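Local coordinates for DUF1818 domain-containing protein (Prochlorococcus marinus, PDB 2IT9) that is of unknown function but may bind DNA, at residues 80-92 against 102-115. Sequence-based numbering, arbitrary orientation.
Sequences NGDQYGWNLRLIL and AEVYWPRHVTNNVV. With PGE (triethylene glycol), chain F.
Leu88, Leu90 and Leu92 exchange paired backbone hydrogen bonds with Trp106, Val104 and Ala102, joining strands 85-92 and 102-106 as an antiparallel hairpin whose axes run 4.7 Å apart. On the leucine face the residues are apolar, as suits a side turned to the core: Leu90 CD1 lies 3.8 Å from Trp106 CZ3, and Leu42 of helix 36-56 also packs on Leu90. The other face is mixed. There Arg89, extended from CG to NE, lies alongside Glu103, and Arg89 NH2 forms a salt bridge to Glu103 OE1 from above the carboxylate plane; Ile91 CD1 packs on the aliphatic Glu103 CG at 3.4 Å, a triethylene glycol oxygen bonds to both charged side chains, and Arg11 of the second subunit gives Glu103 another salt bridge. The hairpin supplies the last two strands of this chain's four-stranded antiparallel sheet, which a strand of the second subunit continues by pairing with 102-104. Past Trp106 the chain turns into helix 110-120, where Thr111 suits its place twice over: Thr111 OG1 donates to Trp86 O at 2.7 Å, while Thr111 CB makes a CH-pi contact 3.5 Å from the centroid of the Trp86 six-membered ring. Val115 CG2 meets that ring at its edge, 3.6 Å from Trp86 CH2, and Trp86 NE1 donates to Asn112 OD1 at 3.3 Å. An alanine in place of Trp86 would probably leave Thr111 and Val115 facing a gap and Asn112 OD1 without its indole donor. Arg108, bent at chi3 (70°), brings NH2 into a salt bridge, 2.7 Å from Asp82 OD1; that oxygen also accepts from Tyr84 N in an Asx turn, so one aspartate serves both turn and charge.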
ATOM      1  N   ASN A  80       0.821  17.349   4.289  1.00 34.29           N
ATOM      2  CA  ASN A  80       1.297  18.447   3.438  1.00 32.56           C
ATOM      3  C   ASN A  80       0.083  19.118   2.788  1.00 35.19           C
ATOM      4  O   ASN A  80      -0.752  18.447   2.160  1.00 33.42           O
ATOM      5  CB  ASN A  80       2.209  17.942   2.331  1.00 35.44           C
ATOM      6  CG  ASN A  80       3.649  17.852   2.759  1.00 40.90           C
ATOM      7  OD1 ASN A  80       4.361  18.862   2.790  1.00 47.18           O
ATOM      8  ND2 ASN A  80       4.111  16.638   3.027  1.00 42.53           N
ATOM      9  N   GLY A  81      -0.053  20.416   2.945  1.00 32.65           N
ATOM     10  CA  GLY A  81      -1.189  21.058   2.295  1.00 34.51           C
ATOM     11  C   GLY A  81      -1.070  22.530   2.111  1.00 33.37           C
ATOM     12  O   GLY A  81      -0.036  23.107   2.379  1.00 34.51           O
ATOM     13  N   ASP A  82      -2.143  23.106   1.589  1.00 32.22           N
ATOM     14  CA  ASP A  82      -2.253  24.530   1.394  1.00 33.15           C
ATOM     15  C   ASP A  82      -3.707  24.842   1.729  1.00 30.41           C
ATOM     16  O   ASP A  82      -4.392  23.996   2.263  1.00 32.63           O
ATOM     17  CB  ASP A  82      -1.844  24.929  -0.030  1.00 33.49           C
ATOM     18  CG  ASP A  82      -2.645  24.210  -1.123  1.00 38.05           C
ATOM     19  OD1 ASP A  82      -3.749  23.685  -0.862  1.00 32.70           O
ATOM     20  OD2 ASP A  82      -2.167  24.188  -2.274  1.00 45.10           O
ATOM     21  N   GLN A  83      -4.162  26.036   1.408  1.00 33.49           N
ATOM     22  CA  GLN A  83      -5.522  26.405   1.711  1.00 35.66           C
ATOM     23  C   GLN A  83      -6.600  25.601   0.965  1.00 36.17           C
ATOM     24  O   GLN A  83      -7.754  25.645   1.368  1.00 39.12           O
ATOM     25  CB  GLN A  83      -5.734  27.878   1.435  1.00 34.25           C
ATOM     26  CG  GLN A  83      -5.711  28.283  -0.038  1.00 36.65           C
ATOM     27  CD  GLN A  83      -6.111  29.722  -0.202  1.00 41.24           C
ATOM     28  OE1 GLN A  83      -7.104  30.133   0.385  1.00 42.64           O
ATOM     29  NE2 GLN A  83      -5.336  30.514  -0.977  1.00 40.38           N
ATOM     30  N   TYR A  84      -6.237  24.875  -0.097  1.00 35.28           N
ATOM     31  CA  TYR A  84      -7.220  24.173  -0.915  1.00 33.63           C
ATOM     32  C   TYR A  84      -7.333  22.698  -0.583  1.00 33.33           C
ATOM     33  O   TYR A  84      -8.295  22.069  -0.958  1.00 35.56           O
ATOM     34  CB  TYR A  84      -6.890  24.397  -2.396  1.00 34.62           C
ATOM     35  CG  TYR A  84      -6.653  25.859  -2.735  1.00 34.00           C
ATOM     36  CD1 TYR A  84      -7.712  26.739  -2.824  1.00 35.91           C
ATOM     37  CD2 TYR A  84      -5.364  26.358  -2.941  1.00 37.04           C
ATOM     38  CE1 TYR A  84      -7.523  28.070  -3.120  1.00 38.13           C
ATOM     39  CE2 TYR A  84      -5.153  27.706  -3.245  1.00 38.57           C
ATOM     40  CZ  TYR A  84      -6.241  28.560  -3.334  1.00 40.05           C
ATOM     41  OH  TYR A  84      -6.080  29.906  -3.632  1.00 41.67           O
ATOM     42  N   GLY A  85      -6.369  22.136   0.135  1.00 29.81           N
ATOM     43  CA  GLY A  85      -6.433  20.741   0.483  1.00 33.74           C
ATOM     44  C   GLY A  85      -5.127  20.219   1.041  1.00 30.64           C
ATOM     45  O   GLY A  85      -4.132  20.954   1.195  1.00 31.00           O
ATOM     46  N   TRP A  86      -5.146  18.936   1.358  1.00 28.93           N
ATOM     47  CA  TRP A  86      -3.984  18.289   1.925  1.00 31.78           C
ATOM     48  C   TRP A  86      -3.842  16.820   1.616  1.00 32.14           C
ATOM     49  O   TRP A  86      -4.831  16.136   1.468  1.00 33.11           O
ATOM     50  CB  TRP A  86      -3.974  18.458   3.441  1.00 33.25           C
ATOM     51  CG  TRP A  86      -5.249  17.947   4.103  1.00 32.82           C
ATOM     52  CD1 TRP A  86      -6.466  18.573   4.126  1.00 40.59           C
ATOM     53  CD2 TRP A  86      -5.413  16.742   4.863  1.00 35.39           C
ATOM     54  NE1 TRP A  86      -7.388  17.801   4.786  1.00 41.11           N
ATOM     55  CE2 TRP A  86      -6.761  16.694   5.284  1.00 38.14           C
ATOM     56  CE3 TRP A  86      -4.568  15.685   5.199  1.00 36.65           C
ATOM     57  CZ2 TRP A  86      -7.272  15.650   6.037  1.00 38.31           C
ATOM     58  CZ3 TRP A  86      -5.076  14.645   5.952  1.00 38.47           C
ATOM     59  CH2 TRP A  86      -6.423  14.638   6.371  1.00 37.95           C
ATOM     60  N   ASN A  87      -2.591  16.337   1.572  1.00 31.84           N
ATOM     61  CA  ASN A  87      -2.325  14.915   1.369  1.00 32.61           C
ATOM     62  C   ASN A  87      -1.731  14.369   2.663  1.00 33.44           C
ATOM     63  O   ASN A  87      -1.357  15.122   3.589  1.00 34.53           O
ATOM     64  CB  ASN A  87      -1.422  14.635   0.154  1.00 32.45           C
ATOM     65  CG  ASN A  87      -0.073  15.294   0.262  1.00 37.01           C
ATOM     66  OD1 ASN A  87       0.529  15.325   1.319  1.00 36.51           O
ATOM     67  ND2 ASN A  87       0.404  15.822  -0.847  1.00 41.76           N
ATOM     68  N   LEU A  88      -1.650  13.042   2.743  1.00 33.87           N
ATOM     69  CA  LEU A  88      -1.212  12.385   3.956  1.00 33.25           C
ATOM     70  C   LEU A  88      -0.372  11.160   3.671  1.00 36.85           C
ATOM     71  O   LEU A  88      -0.813  10.257   2.939  1.00 35.23           O
ATOM     72  CB  LEU A  88      -2.426  11.961   4.801  1.00 35.64           C
ATOM     73  CG  LEU A  88      -2.116  11.317   6.175  1.00 35.01           C
ATOM     74  CD1 LEU A  88      -1.535  12.333   7.102  1.00 37.11           C
ATOM     75  CD2 LEU A  88      -3.376  10.735   6.739  1.00 43.07           C
ATOM     76  N   ARG A  89       0.837  11.162   4.236  1.00 33.98           N
ATOM     77  CA  ARG A  89       1.764  10.043   4.145  1.00 34.23           C
ATOM     78  C   ARG A  89       1.831   9.420   5.530  1.00 36.31           C
ATOM     79  O   ARG A  89       1.974  10.133   6.519  1.00 35.69           O
ATOM     80  CB  ARG A  89       3.133  10.509   3.707  1.00 37.25           C
ATOM     81  CG  ARG A  89       4.084   9.368   3.512  1.00 43.12           C
ATOM     82  CD  ARG A  89       5.445   9.835   3.048  1.00 44.53           C
ATOM     83  NE  ARG A  89       6.362   8.697   2.943  1.00 46.89           N
ATOM     84  CZ  ARG A  89       7.681   8.790   3.081  1.00 53.75           C
ATOM     85  NH1 ARG A  89       8.264   9.953   3.358  1.00 52.36           N
ATOM     86  NH2 ARG A  89       8.430   7.701   2.970  1.00 54.23           N
ATOM     87  N   LEU A  90       1.676   8.101   5.592  1.00 35.23           N
ATOM     88  CA  LEU A  90       1.685   7.374   6.850  1.00 33.59           C
ATOM     89  C   LEU A  90       2.807   6.323   6.825  1.00 36.22           C
ATOM     90  O   LEU A  90       2.948   5.594   5.840  1.00 38.10           O
ATOM     91  CB  LEU A  90       0.395   6.645   7.082  1.00 35.93           C
ATOM     92  CG  LEU A  90      -0.810   7.562   7.282  1.00 34.66           C
ATOM     93  CD1 LEU A  90      -2.032   6.695   7.303  1.00 39.36           C
ATOM     94  CD2 LEU A  90      -0.681   8.317   8.590  1.00 39.43           C
ATOM     95  N   ILE A  91       3.589   6.301   7.885  1.00 35.73           N
ATOM     96  CA  ILE A  91       4.630   5.291   8.076  1.00 35.10           C
ATOM     97  C   ILE A  91       4.287   4.496   9.324  1.00 37.56           C
ATOM     98  O   ILE A  91       4.277   5.052  10.443  1.00 34.13           O
ATOM     99  CB  ILE A  91       6.007   5.924   8.245  1.00 37.07           C
ATOM    100  CG1 ILE A  91       6.265   6.993   7.183  1.00 44.00           C
ATOM    101  CG2 ILE A  91       7.104   4.852   8.317  1.00 36.36           C
ATOM    102  CD1 ILE A  91       6.210   6.536   5.827  1.00 50.65           C
ATOM    103  N   LEU A  92       4.088   3.194   9.128  1.00 34.63           N
ATOM    104  CA  LEU A  92       3.748   2.271  10.193  1.00 33.92           C
ATOM    105  C   LEU A  92       4.968   1.435  10.524  1.00 36.22           C
ATOM    106  O   LEU A  92       5.455   0.664   9.699  1.00 32.32           O
ATOM    107  CB  LEU A  92       2.603   1.387   9.718  1.00 35.52           C
ATOM    108  CG  LEU A  92       2.084   0.379  10.737  1.00 35.87           C
ATOM    109  CD1 LEU A  92       1.656   1.040  12.060  1.00 36.98           C
ATOM    110  CD2 LEU A  92       0.930  -0.391  10.110  1.00 39.86           C
ATOM    111  N   ALA A 102       5.037  -0.763   7.084  1.00 31.67           N
ATOM    112  CA  ALA A 102       4.454  -0.298   5.835  1.00 33.65           C
ATOM    113  C   ALA A 102       4.488   1.228   5.735  1.00 34.52           C
ATOM    114  O   ALA A 102       4.704   1.929   6.729  1.00 34.07           O
ATOM    115  CB  ALA A 102       3.021  -0.784   5.715  1.00 33.75           C
ATOM    116  N   GLU A 103       4.263   1.720   4.526  1.00 34.28           N
ATOM    117  CA  GLU A 103       4.127   3.131   4.275  1.00 36.41           C
ATOM    118  C   GLU A 103       3.022   3.250   3.242  1.00 35.13           C
ATOM    119  O   GLU A 103       2.979   2.511   2.264  1.00 36.49           O
ATOM    120  CB  GLU A 103       5.433   3.715   3.733  1.00 33.91           C
ATOM    121  CG  GLU A 103       6.662   3.396   4.537  1.00 37.24           C
ATOM    122  CD  GLU A 103       7.923   3.999   3.912  1.00 48.74           C
ATOM    123  OE1 GLU A 103       7.785   4.657   2.855  1.00 50.01           O
ATOM    124  OE2 GLU A 103       9.031   3.804   4.466  1.00 47.02           O
ATOM    125  N   VAL A 104       2.088   4.163   3.466  1.00 33.70           N
ATOM    126  CA  VAL A 104       0.971   4.357   2.571  1.00 31.93           C
ATOM    127  C   VAL A 104       0.685   5.847   2.421  1.00 34.46           C
ATOM    128  O   VAL A 104       1.174   6.672   3.225  1.00 34.98           O
ATOM    129  CB  VAL A 104      -0.274   3.580   3.025  1.00 34.94           C
ATOM    130  CG1 VAL A 104       0.012   2.075   3.103  1.00 36.19           C
ATOM    131  CG2 VAL A 104      -0.767   4.066   4.376  1.00 39.10           C
ATOM    132  N   TYR A 105      -0.166   6.167   1.448  1.00 34.16           N
ATOM    133  CA  TYR A 105      -0.412   7.585   1.092  1.00 34.94           C
ATOM    134  C   TYR A 105      -1.786   7.812   0.499  1.00 34.90           C
ATOM    135  O   TYR A 105      -2.261   6.992  -0.321  1.00 33.60           O
ATOM    136  CB  TYR A 105       0.662   8.032   0.123  1.00 32.63           C
ATOM    137  CG  TYR A 105       0.440   9.360  -0.565  1.00 35.26           C
ATOM    138  CD1 TYR A 105       0.937  10.540   0.002  1.00 41.56           C
ATOM    139  CD2 TYR A 105      -0.207   9.433  -1.784  1.00 36.77           C
ATOM    140  CE1 TYR A 105       0.787  11.777  -0.652  1.00 37.74           C
ATOM    141  CE2 TYR A 105      -0.369  10.672  -2.443  1.00 39.20           C
ATOM    142  CZ  TYR A 105       0.130  11.826  -1.850  1.00 39.44           C
ATOM    143  OH  TYR A 105      -0.010  13.060  -2.470  1.00 40.86           O
ATOM    144  N   TRP A 106      -2.449   8.890   0.945  1.00 34.73           N
ATOM    145  CA  TRP A 106      -3.711   9.360   0.352  1.00 34.14           C
ATOM    146  C   TRP A 106      -3.481  10.773  -0.173  1.00 32.02           C
ATOM    147  O   TRP A 106      -2.854  11.596   0.518  1.00 34.86           O
ATOM    148  CB  TRP A 106      -4.878   9.414   1.331  1.00 34.22           C
ATOM    149  CG  TRP A 106      -5.464   8.079   1.703  1.00 33.81           C
ATOM    150  CD1 TRP A 106      -6.119   7.225   0.868  1.00 34.87           C
ATOM    151  CD2 TRP A 106      -5.546   7.506   3.017  1.00 34.62           C
ATOM    152  NE1 TRP A 106      -6.587   6.140   1.576  1.00 34.52           N
ATOM    153  CE2 TRP A 106      -6.229   6.273   2.894  1.00 33.67           C
ATOM    154  CE3 TRP A 106      -5.095   7.905   4.279  1.00 38.56           C
ATOM    155  CZ2 TRP A 106      -6.480   5.446   3.995  1.00 36.27           C
ATOM    156  CZ3 TRP A 106      -5.332   7.086   5.368  1.00 38.64           C
ATOM    157  CH2 TRP A 106      -6.031   5.886   5.235  1.00 37.17           C
ATOM    158  N   PRO A 107      -3.951  11.059  -1.392  1.00 31.54           N
ATOM    159  CA  PRO A 107      -3.750  12.368  -1.979  1.00 32.54           C
ATOM    160  C   PRO A 107      -4.806  13.385  -1.510  1.00 32.05           C
ATOM    161  O   PRO A 107      -5.767  13.030  -0.792  1.00 32.14           O
ATOM    162  CB  PRO A 107      -3.876  12.080  -3.470  1.00 35.74           C
ATOM    163  CG  PRO A 107      -4.938  11.033  -3.514  1.00 35.78           C
ATOM    164  CD  PRO A 107      -4.641  10.155  -2.327  1.00 33.51           C
ATOM    165  N   ARG A 108      -4.641  14.621  -1.976  1.00 32.01           N
ATOM    166  CA  ARG A 108      -5.615  15.695  -1.688  1.00 31.99           C
ATOM    167  C   ARG A 108      -7.014  15.308  -2.024  1.00 33.40           C
ATOM    168  O   ARG A 108      -7.254  14.570  -2.988  1.00 31.32           O
ATOM    169  CB  ARG A 108      -5.264  16.930  -2.489  1.00 32.36           C
ATOM    170  CG  ARG A 108      -3.884  17.464  -2.046  1.00 43.65           C
ATOM    171  CD  ARG A 108      -3.333  18.425  -3.068  1.00 50.44           C
ATOM    172  NE  ARG A 108      -4.117  19.620  -3.044  1.00 44.34           N
ATOM    173  CZ  ARG A 108      -3.768  20.744  -2.441  1.00 47.41           C
ATOM    174  NH1 ARG A 108      -2.585  20.885  -1.836  1.00 42.47           N
ATOM    175  NH2 ARG A 108      -4.609  21.753  -2.500  1.00 46.15           N
ATOM    176  N   HIS A 109      -7.960  15.815  -1.236  1.00 31.43           N
ATOM    177  CA  HIS A 109      -9.402  15.665  -1.477  1.00 31.36           C
ATOM    178  C   HIS A 109      -9.891  14.293  -1.008  1.00 32.93           C
ATOM    179  O   HIS A 109     -10.903  14.185  -0.295  1.00 30.86           O
ATOM    180  CB  HIS A 109      -9.829  16.002  -2.928  1.00 31.71           C
ATOM    181  CG  HIS A 109      -9.267  17.300  -3.419  1.00 35.92           C
ATOM    182  ND1 HIS A 109      -9.532  18.504  -2.803  1.00 38.13           N
ATOM    183  CD2 HIS A 109      -8.413  17.576  -4.436  1.00 34.45           C
ATOM    184  CE1 HIS A 109      -8.833  19.461  -3.393  1.00 41.45           C
ATOM    185  NE2 HIS A 109      -8.164  18.929  -4.401  1.00 35.42           N
ATOM    186  N   VAL A 110      -9.193  13.247  -1.414  1.00 31.09           N
ATOM    187  CA  VAL A 110      -9.445  11.916  -0.886  1.00 33.40           C
ATOM    188  C   VAL A 110      -9.353  11.909   0.663  1.00 34.54           C
ATOM    189  O   VAL A 110     -10.174  11.294   1.381  1.00 32.28           O
ATOM    190  CB  VAL A 110      -8.448  10.891  -1.507  1.00 34.03           C
ATOM    191  CG1 VAL A 110      -8.496   9.584  -0.740  1.00 36.03           C
ATOM    192  CG2 VAL A 110      -8.727  10.715  -3.015  1.00 33.07           C
ATOM    193  N   THR A 111      -8.343  12.595   1.178  1.00 33.95           N
ATOM    194  CA  THR A 111      -8.110  12.688   2.626  1.00 33.45           C
ATOM    195  C   THR A 111      -9.353  13.146   3.409  1.00 31.10           C
ATOM    196  O   THR A 111      -9.655  12.589   4.458  1.00 32.21           O
ATOM    197  CB  THR A 111      -6.909  13.634   2.933  1.00 33.13           C
ATOM    198  OG1 THR A 111      -7.065  14.833   2.176  1.00 33.42           O
ATOM    199  CG2 THR A 111      -5.585  12.941   2.604  1.00 33.00           C
ATOM    200  N   ASN A 112     -10.055  14.130   2.895  1.00 31.93           N
ATOM    201  CA  ASN A 112     -11.285  14.609   3.560  1.00 33.48           C
ATOM    202  C   ASN A 112     -12.336  13.521   3.690  1.00 35.09           C
ATOM    203  O   ASN A 112     -13.024  13.415   4.710  1.00 34.37           O
ATOM    204  CB  ASN A 112     -11.849  15.842   2.870  1.00 37.20           C
ATOM    205  CG  ASN A 112     -11.000  17.067   3.131  1.00 50.46           C
ATOM    206  OD1 ASN A 112     -10.566  17.311   4.276  1.00 56.42           O
ATOM    207  ND2 ASN A 112     -10.751  17.842   2.086  1.00 59.35           N
ATOM    208  N   ASN A 113     -12.433  12.682   2.677  1.00 33.77           N
ATOM    209  CA  ASN A 113     -13.418  11.606   2.706  1.00 34.70           C
ATOM    210  C   ASN A 113     -12.989  10.524   3.670  1.00 33.31           C
ATOM    211  O   ASN A 113     -13.813   9.993   4.399  1.00 33.67           O
ATOM    212  CB  ASN A 113     -13.694  11.104   1.283  1.00 34.52           C
ATOM    213  CG  ASN A 113     -14.227  12.211   0.368  1.00 38.53           C
ATOM    214  OD1 ASN A 113     -15.192  12.904   0.693  1.00 39.40           O
ATOM    215  ND2 ASN A 113     -13.617  12.361  -0.786  1.00 43.81           N
ATOM    216  N   VAL A 114     -11.689  10.226   3.716  1.00 30.50           N
ATOM    217  CA  VAL A 114     -11.151   9.243   4.638  1.00 33.42           C
ATOM    218  C   VAL A 114     -11.406   9.704   6.071  1.00 34.59           C
ATOM    219  O   VAL A 114     -11.844   8.911   6.928  1.00 33.71           O
ATOM    220  CB  VAL A 114      -9.677   9.038   4.418  1.00 33.06           C
ATOM    221  CG1 VAL A 114      -9.060   8.228   5.552  1.00 32.14           C
ATOM    222  CG2 VAL A 114      -9.467   8.323   3.068  1.00 34.24           C
ATOM    223  N   VAL A 115     -11.148  10.977   6.332  1.00 33.33           N
ATOM    224  CA  VAL A 115     -11.349  11.523   7.678  1.00 33.71           C
ATOM    225  C   VAL A 115     -12.791  11.392   8.075  1.00 33.88           C
ATOM    226  O   VAL A 115     -13.093  10.943   9.182  1.00 36.59           O
ATOM    227  CB  VAL A 115     -10.846  13.000   7.787  1.00 34.57           C
ATOM    228  CG1 VAL A 115     -11.381  13.668   9.033  1.00 42.55           C
ATOM    229  CG2 VAL A 115      -9.308  13.019   7.777  1.00 39.28           C
TER
HETATM  230  C1  PGE F 128       7.981  11.185  -0.310  1.00 53.65           C
HETATM  231  O1  PGE F 128       8.634  10.727  -1.496  1.00 57.60           O
HETATM  232  C2  PGE F 128       6.474  11.282  -0.539  1.00 52.89           C
HETATM  233  O2  PGE F 128       5.945   9.994  -0.866  1.00 40.29           O
HETATM  234  C3  PGE F 128       4.519   9.997  -0.909  1.00 41.64           C
HETATM  235  C4  PGE F 128       4.096   8.557  -1.119  1.00 35.51           C
HETATM  236  O4  PGE F 128       5.999   6.104   1.446  1.00 40.34           O
HETATM  237  C6  PGE F 128       5.296   5.606   0.319  1.00 44.57           C
HETATM  238  C5  PGE F 128       4.092   6.502   0.144  1.00 39.80           C
HETATM  239  O3  PGE F 128       4.529   7.856   0.039  1.00 35.87           O
HETATM  240  O   HOH W   1      -0.681  18.964  -0.782  1.00 48.65           O
HETATM  241  O   HOH W   2      -9.783  19.445   0.087  1.00 48.22           O
HETATM  242  O   HOH W   3      -7.799  17.530   0.989  1.00 20.07           O